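Local coordinates for protein probable endonuclease 4 (Thermotoga maritima, PDB 4HNO) that probably cleaves phosphodiester bonds at apurinic or apyrimidinic sites in damaged DNA, working through a cluster of three metal ions, at residues 91-102 with 131-142; 149-160 with 185-193. One frame throughout, in Å; residues are numbered along the deposited sequence. Where two conformers were deposited one is given.

Interaction 1: residues 91-102 with 131-142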
# COMPACT_ATOMS: atom_id res chain seq x y z
N VAL A 91 -8.17 -0.18 -16.89
CA VAL A 91 -6.86 -0.06 -17.52
C VAL A 91 -6.57 1.40 -17.86
O VAL A 91 -5.47 1.91 -17.59
CB VAL A 91 -6.78 -0.96 -18.76
CG1 VAL A 91 -5.58 -0.60 -19.64
CG2 VAL A 91 -6.76 -2.42 -18.37
N GLU A 92 -7.54 2.09 -18.45
CA GLU A 92 -7.28 3.46 -18.86
C GLU A 92 -7.10 4.38 -17.67
O GLU A 92 -6.26 5.28 -17.71
CB GLU A 92 -8.36 3.97 -19.82
CG GLU A 92 -8.36 3.22 -21.15
CD GLU A 92 -7.03 3.26 -21.88
OE1 GLU A 92 -6.43 4.36 -21.96
OE2 GLU A 92 -6.56 2.18 -22.33
N LEU A 93 -7.87 4.18 -16.61
CA LEU A 93 -7.71 5.03 -15.45
C LEU A 93 -6.38 4.72 -14.74
O LEU A 93 -5.72 5.63 -14.25
CB LEU A 93 -8.89 4.91 -14.48
CG LEU A 93 -8.84 5.84 -13.27
CD1 LEU A 93 -8.72 7.29 -13.66
CD2 LEU A 93 -10.05 5.60 -12.40
N LEU A 94 -5.97 3.45 -14.72
CA LEU A 94 -4.68 3.13 -14.11
C LEU A 94 -3.53 3.76 -14.90
O LEU A 94 -2.58 4.25 -14.29
CB LEU A 94 -4.54 1.62 -13.99
CG LEU A 94 -3.38 1.14 -13.14
CD1 LEU A 94 -3.42 1.67 -11.74
CD2 LEU A 94 -3.37 -0.39 -13.10
N LYS A 95 -3.62 3.79 -16.23
CA LYS A 95 -2.61 4.50 -17.01
C LYS A 95 -2.56 5.97 -16.60
O LYS A 95 -1.48 6.54 -16.45
CB LYS A 95 -2.89 4.42 -18.51
CG LYS A 95 -2.67 3.09 -19.20
CD LYS A 95 -3.15 3.11 -20.66
CE LYS A 95 -3.06 1.76 -21.31
NZ LYS A 95 -3.71 1.79 -22.64
N LYS A 96 -3.73 6.60 -16.46
CA LYS A 96 -3.77 7.98 -16.01
C LYS A 96 -3.16 8.14 -14.61
O LYS A 96 -2.41 9.07 -14.38
CB LYS A 96 -5.22 8.49 -16.06
CG LYS A 96 -5.46 9.81 -15.34
CD LYS A 96 -4.60 11.00 -15.75
CE LYS A 96 -4.74 11.43 -17.18
NZ LYS A 96 -6.13 11.82 -17.50
N GLU A 97 -3.45 7.21 -13.70
CA GLU A 97 -2.84 7.31 -12.38
C GLU A 97 -1.32 7.20 -12.45
O GLU A 97 -0.63 7.91 -11.72
CB GLU A 97 -3.42 6.24 -11.46
CG GLU A 97 -4.86 6.46 -11.10
CD GLU A 97 -5.38 5.39 -10.11
OE1 GLU A 97 -6.40 5.64 -9.45
OE2 GLU A 97 -4.74 4.31 -10.04
N VAL A 98 -0.81 6.33 -13.31
CA VAL A 98 0.64 6.27 -13.51
C VAL A 98 1.17 7.61 -13.99
O VAL A 98 2.20 8.09 -13.53
CB VAL A 98 1.01 5.13 -14.48
CG1 VAL A 98 2.46 5.26 -14.94
CG2 VAL A 98 0.77 3.78 -13.81
N GLU A 99 0.46 8.24 -14.93
CA GLU A 99 0.90 9.52 -15.43
C GLU A 99 0.79 10.63 -14.38
O GLU A 99 1.63 11.54 -14.38
CB GLU A 99 0.19 9.82 -16.73
CG GLU A 99 0.66 8.83 -17.85
CD GLU A 99 2.20 8.88 -18.13
OE1 GLU A 99 2.72 10.00 -18.38
OE2 GLU A 99 2.90 7.85 -18.08
N ILE A 100 -0.19 10.57 -13.49
CA ILE A 100 -0.24 11.50 -12.38
C ILE A 100 1.00 11.32 -11.50
O ILE A 100 1.66 12.30 -11.13
CB ILE A 100 -1.53 11.30 -11.55
CG1 ILE A 100 -2.76 11.75 -12.34
CG2 ILE A 100 -1.43 12.04 -10.23
CD1 ILE A 100 -4.08 11.26 -11.81
N CYS A 101 1.30 10.07 -11.15
CA CYS A 101 2.50 9.81 -10.37
C CYS A 101 3.73 10.38 -11.06
O CYS A 101 4.55 11.04 -10.44
CB CYS A 101 2.69 8.31 -10.15
SG CYS A 101 1.50 7.55 -9.04
N ARG A 102 3.86 10.10 -12.35
CA ARG A 102 5.03 10.53 -13.10
C ARG A 102 5.14 12.06 -13.08
O ARG A 102 6.23 12.59 -12.94
CB ARG A 102 4.94 9.95 -14.53
CG ARG A 102 6.08 10.22 -15.47
CD ARG A 102 7.34 9.35 -15.30
NE ARG A 102 8.07 9.72 -14.10
CZ ARG A 102 8.89 10.76 -14.01
NH1 ARG A 102 9.49 11.00 -12.86
NH2 ARG A 102 9.12 11.57 -15.05
N GLY A 131 -4.02 -6.58 -17.91
CA GLY A 131 -4.20 -5.17 -17.61
C GLY A 131 -2.90 -4.49 -17.20
O GLY A 131 -2.60 -3.39 -17.68
N LEU A 132 -2.15 -5.14 -16.32
CA LEU A 132 -0.86 -4.60 -15.93
C LEU A 132 0.08 -4.48 -17.12
O LEU A 132 0.81 -3.50 -17.23
CB LEU A 132 -0.22 -5.44 -14.84
CG LEU A 132 -0.89 -5.37 -13.48
CD1 LEU A 132 -0.25 -6.37 -12.53
CD2 LEU A 132 -0.84 -3.96 -12.90
N ASN A 133 0.05 -5.45 -18.03
CA ASN A 133 0.88 -5.32 -19.21
C ASN A 133 0.46 -4.12 -20.05
O ASN A 133 1.31 -3.38 -20.54
CB ASN A 133 0.83 -6.59 -20.05
CG ASN A 133 1.67 -7.71 -19.51
OD1 ASN A 133 2.66 -7.48 -18.81
ND2 ASN A 133 1.29 -8.93 -19.85
N GLU A 134 -0.84 -3.90 -20.23
CA GLU A 134 -1.27 -2.76 -21.02
C GLU A 134 -0.82 -1.46 -20.36
O GLU A 134 -0.41 -0.52 -21.05
CB GLU A 134 -2.78 -2.75 -21.21
CG GLU A 134 -3.25 -3.82 -22.13
CD GLU A 134 -2.50 -3.80 -23.45
OE1 GLU A 134 -2.50 -2.73 -24.11
OE2 GLU A 134 -1.89 -4.83 -23.81
N VAL A 135 -0.88 -1.38 -19.04
CA VAL A 135 -0.46 -0.17 -18.36
C VAL A 135 1.05 0.01 -18.41
O VAL A 135 1.55 1.07 -18.81
CB VAL A 135 -0.97 -0.17 -16.91
CG1 VAL A 135 -0.42 1.00 -16.12
CG2 VAL A 135 -2.50 -0.18 -16.89
N LEU A 136 1.78 -1.01 -17.99
CA LEU A 136 3.24 -0.90 -17.89
C LEU A 136 3.87 -0.73 -19.27
O LEU A 136 4.83 0.03 -19.41
CB LEU A 136 3.81 -2.09 -17.15
CG LEU A 136 3.44 -2.15 -15.67
CD1 LEU A 136 3.88 -3.48 -15.10
CD2 LEU A 136 4.02 -0.99 -14.88
N ASN A 137 3.36 -1.43 -20.27
CA ASN A 137 3.96 -1.38 -21.59
C ASN A 137 3.64 -0.10 -22.34
O ASN A 137 4.14 0.08 -23.45
CB ASN A 137 3.56 -2.60 -22.44
CG ASN A 137 4.13 -3.92 -21.91
OD1 ASN A 137 5.14 -3.97 -21.20
ND2 ASN A 137 3.52 -5.01 -22.32
N ASN A 138 2.85 0.79 -21.75
CA ASN A 138 2.51 2.07 -22.35
C ASN A 138 2.86 3.25 -21.44
O ASN A 138 2.40 4.36 -21.68
CB ASN A 138 1.04 2.10 -22.76
CG ASN A 138 0.80 1.23 -23.96
OD1 ASN A 138 1.19 1.58 -25.07
ND2 ASN A 138 0.19 0.09 -23.74
N THR A 139 3.69 3.00 -20.43
CA THR A 139 4.16 4.02 -19.51
C THR A 139 5.62 3.71 -19.18
O THR A 139 6.12 2.63 -19.50
CB THR A 139 3.36 4.04 -18.22
OG1 THR A 139 3.47 2.77 -17.56
CG2 THR A 139 1.89 4.40 -18.44
N GLU A 140 6.28 4.63 -18.49
CA GLU A 140 7.63 4.39 -17.98
C GLU A 140 7.76 4.84 -16.54
O GLU A 140 7.06 5.71 -16.07
CB GLU A 140 8.70 5.09 -18.83
CG GLU A 140 8.74 4.63 -20.27
CD GLU A 140 9.12 3.17 -20.47
OE1 GLU A 140 9.70 2.53 -19.55
OE2 GLU A 140 8.87 2.64 -21.58
N GLY A 141 8.72 4.22 -15.86
CA GLY A 141 9.28 4.72 -14.62
C GLY A 141 8.58 4.16 -13.40
O GLY A 141 9.16 3.49 -12.55
N VAL A 142 7.30 4.46 -13.28
CA VAL A 142 6.54 4.17 -12.09
C VAL A 142 6.47 2.66 -11.89
O VAL A 142 6.27 1.90 -12.84
CB VAL A 142 5.12 4.78 -12.20
CG1 VAL A 142 4.25 4.38 -11.02
CG2 VAL A 142 5.19 6.29 -12.31
O HOH W 1 5.29 7.31 -18.91

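Interaction 2: residues 149-160 with 185-193. With EDO (1,2-ethanediol), chain J.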
# COMPACT_ATOMS: atom_id res chain seq x y z
N VAL A 149 -4.67 -8.35 0.29
CA VAL A 149 -6.02 -7.95 0.62
C VAL A 149 -6.66 -9.03 1.50
O VAL A 149 -6.07 -10.07 1.78
CB VAL A 149 -6.86 -7.68 -0.64
CG1 VAL A 149 -6.29 -6.47 -1.38
CG2 VAL A 149 -6.94 -8.90 -1.53
N SER A 150 -7.88 -8.77 1.92
CA SER A 150 -8.64 -9.74 2.71
C SER A 150 -9.44 -10.66 1.79
O SER A 150 -9.73 -10.34 0.63
CB SER A 150 -9.55 -9.00 3.68
OG SER A 150 -8.80 -8.11 4.47
N GLN A 151 -9.80 -11.82 2.32
CA GLN A 151 -10.50 -12.85 1.56
C GLN A 151 -12.00 -12.59 1.62
O GLN A 151 -12.73 -13.20 2.39
CB GLN A 151 -10.17 -14.23 2.12
CG GLN A 151 -10.66 -15.34 1.25
CD GLN A 151 -10.48 -16.70 1.86
OE1 GLN A 151 -10.14 -16.84 3.02
NE2 GLN A 151 -10.73 -17.72 1.06
N LYS A 152 -12.43 -11.65 0.79
CA LYS A 152 -13.82 -11.21 0.74
C LYS A 152 -14.20 -11.19 -0.72
O LYS A 152 -13.44 -10.75 -1.57
CB LYS A 152 -13.98 -9.82 1.33
CG LYS A 152 -13.50 -9.70 2.77
CD LYS A 152 -13.47 -8.26 3.21
CE LYS A 152 -14.87 -7.70 3.38
NZ LYS A 152 -14.86 -6.27 3.80
N GLY A 153 -15.40 -11.73 -0.95
CA GLY A 153 -15.92 -12.02 -2.26
C GLY A 153 -14.91 -12.70 -3.13
O GLY A 153 -14.30 -13.71 -2.79
N GLY A 154 -14.74 -12.11 -4.28
CA GLY A 154 -13.87 -12.65 -5.26
C GLY A 154 -12.51 -12.00 -5.22
O GLY A 154 -11.82 -12.08 -6.21
N ASN A 155 -12.09 -11.41 -4.09
CA ASN A 155 -10.77 -10.79 -4.05
C ASN A 155 -9.68 -11.78 -4.39
O ASN A 155 -9.67 -12.94 -3.94
CB ASN A 155 -10.46 -10.25 -2.67
CG ASN A 155 -11.12 -8.94 -2.38
OD1 ASN A 155 -11.80 -8.35 -3.23
ND2 ASN A 155 -10.92 -8.46 -1.16
N ILE A 156 -8.72 -11.27 -5.16
CA ILE A 156 -7.45 -11.92 -5.43
C ILE A 156 -6.37 -11.17 -4.67
O ILE A 156 -6.34 -9.94 -4.69
CB ILE A 156 -7.16 -11.92 -6.94
CG1 ILE A 156 -8.23 -12.73 -7.67
CG2 ILE A 156 -5.77 -12.44 -7.22
CD1 ILE A 156 -8.18 -12.56 -9.19
N GLY A 157 -5.50 -11.92 -4.01
CA GLY A 157 -4.38 -11.34 -3.30
C GLY A 157 -4.43 -11.49 -1.79
O GLY A 157 -3.69 -10.79 -1.10
N TYR A 158 -5.26 -12.39 -1.26
CA TYR A 158 -5.29 -12.61 0.18
C TYR A 158 -4.16 -13.54 0.63
O TYR A 158 -3.79 -13.53 1.80
CB TYR A 158 -6.67 -13.07 0.65
CG TYR A 158 -7.17 -14.34 -0.00
CD1 TYR A 158 -6.94 -15.59 0.53
CD2 TYR A 158 -7.88 -14.28 -1.21
CE1 TYR A 158 -7.41 -16.76 -0.12
CE2 TYR A 158 -8.34 -15.42 -1.85
CZ TYR A 158 -8.09 -16.64 -1.32
OH TYR A 158 -8.54 -17.77 -1.94
N LYS A 159 -3.61 -14.33 -0.30
CA LYS A 159 -2.37 -15.06 -0.06
C LYS A 159 -1.28 -14.44 -0.91
O LYS A 159 -1.49 -14.10 -2.08
CB LYS A 159 -2.51 -16.53 -0.42
CG LYS A 159 -3.54 -17.28 0.41
CD LYS A 159 -3.22 -17.25 1.90
CE LYS A 159 -4.16 -18.15 2.68
NZ LYS A 159 -5.60 -17.83 2.44
N LEU A 160 -0.09 -14.33 -0.34
CA LEU A 160 1.03 -13.77 -1.09
C LEU A 160 1.35 -14.56 -2.36
O LEU A 160 1.76 -13.98 -3.36
CB LEU A 160 2.27 -13.64 -0.20
CG LEU A 160 2.12 -12.65 0.96
CD1 LEU A 160 3.37 -12.68 1.82
CD2 LEU A 160 1.86 -11.23 0.47
N GLY A 185 -3.41 -8.95 6.06
CA GLY A 185 -2.68 -10.18 6.29
C GLY A 185 -3.21 -10.92 7.52
O GLY A 185 -3.38 -12.14 7.50
N PHE A 186 -3.43 -10.19 8.60
CA PHE A 186 -3.95 -10.80 9.83
C PHE A 186 -5.31 -11.45 9.58
O PHE A 186 -5.58 -12.58 10.02
CB PHE A 186 -4.04 -9.74 10.92
CG PHE A 186 -4.12 -10.27 12.32
CD1 PHE A 186 -3.06 -10.97 12.89
CD2 PHE A 186 -5.24 -10.03 13.10
CE1 PHE A 186 -3.12 -11.38 14.20
CE2 PHE A 186 -5.28 -10.45 14.41
CZ PHE A 186 -4.22 -11.13 14.94
N ASP A 187 -6.16 -10.76 8.82
CA ASP A 187 -7.44 -11.30 8.39
C ASP A 187 -7.30 -12.63 7.69
O ASP A 187 -8.21 -13.46 7.75
CB ASP A 187 -8.08 -10.37 7.35
CG ASP A 187 -8.98 -9.28 7.88
OD1 ASP A 187 -9.51 -9.37 9.01
OD2 ASP A 187 -9.20 -8.33 7.08
N SER A 188 -6.18 -12.82 7.01
CA SER A 188 -5.92 -13.94 6.13
C SER A 188 -5.01 -15.00 6.76
O SER A 188 -4.57 -15.91 6.07
CB SER A 188 -5.30 -13.46 4.83
OG SER A 188 -6.12 -12.47 4.22
N GLY A 189 -4.72 -14.87 8.05
CA GLY A 189 -3.96 -15.87 8.76
C GLY A 189 -2.49 -15.61 8.93
O GLY A 189 -1.78 -16.47 9.45
N TYR A 190 -1.99 -14.45 8.49
CA TYR A 190 -0.60 -14.10 8.69
C TYR A 190 -0.45 -13.53 10.09
O TYR A 190 -0.77 -12.36 10.35
CB TYR A 190 -0.10 -13.12 7.64
CG TYR A 190 0.01 -13.72 6.25
CD1 TYR A 190 -0.97 -13.51 5.29
CD2 TYR A 190 1.10 -14.47 5.90
CE1 TYR A 190 -0.85 -14.05 4.02
CE2 TYR A 190 1.24 -15.00 4.64
CZ TYR A 190 0.27 -14.79 3.69
OH TYR A 190 0.38 -15.32 2.43
N ASP A 191 0.01 -14.38 11.00
CA ASP A 191 0.01 -14.07 12.42
C ASP A 191 1.32 -13.41 12.82
O ASP A 191 2.26 -14.06 13.27
CB ASP A 191 -0.22 -15.32 13.24
CG ASP A 191 -0.37 -15.04 14.71
OD1 ASP A 191 -0.34 -13.84 15.08
OD2 ASP A 191 -0.50 -16.01 15.49
N ILE A 192 1.37 -12.10 12.68
CA ILE A 192 2.55 -11.32 13.03
C ILE A 192 2.69 -11.06 14.53
O ILE A 192 3.60 -10.36 14.96
CB ILE A 192 2.62 -9.97 12.26
CG1 ILE A 192 1.41 -9.07 12.57
CG2 ILE A 192 2.78 -10.22 10.77
CD1 ILE A 192 1.59 -7.65 12.08
N THR A 193 1.78 -11.63 15.33
CA THR A 193 1.84 -11.44 16.78
C THR A 193 2.78 -12.41 17.45
O THR A 193 3.05 -12.28 18.65
CB THR A 193 0.45 -11.56 17.47
OG1 THR A 193 0.01 -12.93 17.53
CG2 THR A 193 -0.58 -10.69 16.79
C1 EDO J . -3.17 -14.44 17.32
O1 EDO J . -2.76 -13.45 18.27
C2 EDO J . -2.84 -15.84 17.85
O2 EDO J . -1.41 -16.00 18.00
O HOH W 2 -8.80 -12.56 4.80
O HOH W 3 -8.90 -15.38 4.99

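Interaction 1: residues 91-102 with 131-142
V135 enters helix 91-102 as a knob into a hole, its side chain lodged among V91, L94, K95 and V98. Its two methyls divide the work: CG1, anti to the backbone N (chi1 173°), meets V98 CG2 at 3.8 Å, while CG2 packs on L94 CD2 at 3.9 Å, the leucine crossing it at about a right angle. K95 lies extended over the same knob; its CE comes 3.5 Å from E134 O, and NZ carries on to a salt bridge with E92 on its own helix. Segments 91-102 and 131-136 of these two outer helices of the TIM barrel cross at -41°, and L94 and V98 also touch L109 of strand 108-115, L94 its I111 as well. Beyond the end of helix 131-136 the chain turns back, and V98 CG1 meets T139 CB tip to tip at 3.6 Å. With chi1 at 60°, T139 sends OG1 to V135 O, above that carbonyl's plane, and R175 also bonds OG1. Further along, V142 CG2 lies 3.9 Å from C101 CB. At the outer margin one water links E99 OE2 to E140 N, donating to the carboxylate at 2.6 Å and accepting from the amide.

Interaction 2: residues 149-160 with 185-193
S150 and D187 face each other at the metal-site end of this contact: S150 OG donates to D187 OD2 over 2.6 Å, and that oxygen receives the bond on its anti lone pair. OD2 also accepts from the backbone N of D231, and OD1 accepts from that of K230. D231 and H184 are, with H233, ligands of a site modelled with manganese and zinc; the pair therefore lies in the second shell, where D187 ties down the backbone at K230 and D231.

S188 sits between the S150-D187 pair and the tyrosines. Its CB approaches Y158 O at 3.4 Å, while OG is hydrogen-bonded to H184 O and accepts a hydrogen bond from a water 2.7 Å away, which itself accepts from Q151 N. G189, with positive phi, is the C-prime residue of a Schellman motif that ends the helix and turns the chain so that Y190 heads back across to 158-160.

The ring of Y190 comes in edge first, with Y158 O in its plane near CE1. With CG anti to the carbonyl carbon (chi1 -69°), the phenol reaches L160, whose backbone N bonds OH at 3.0 Å in an almost straight line (177°). The L160 side chain crosses that of Y190 obliquely, its CG 3.9 Å from Y190 CZ, and E204 is a second partner of the hydroxyl. On the other tyrosine, Y158, Q151 CG lies 3.6 Å above the ring centre.

Around the contact, L160 leads into helix 160-169 and packs on helix 195-208, which also supplies E204. Segment 149-160 follows strand 143-147 and its short strand 155-156 runs antiparallel to strand 108-115; segment 185-193 carries the end of helix 182-187, which follows strand 176-181.

How the interactions relate
Interaction 1 and interaction 2 belong to the same TIM barrel, follow one another along the chain and do not touch: their centres are 26 Å apart and their nearest atoms about 10 Å. Strand 143-147 joins them directly, starting right after V142, the last residue of interaction 1, and leading toward V149, where interaction 2 opens; on the way it supplies the metal ligand E147. Their relation to the metal cluster differs. The 91-102/131-142 contact packs one outer helix on the next and on the loop that follows it, with the side chain of L94 about 12 Å from a bound zinc. In the 149-160/185-193 contact the side chain of S150 is about 6 Å from a bound manganese or zinc ion and about 3 Å from that of D231.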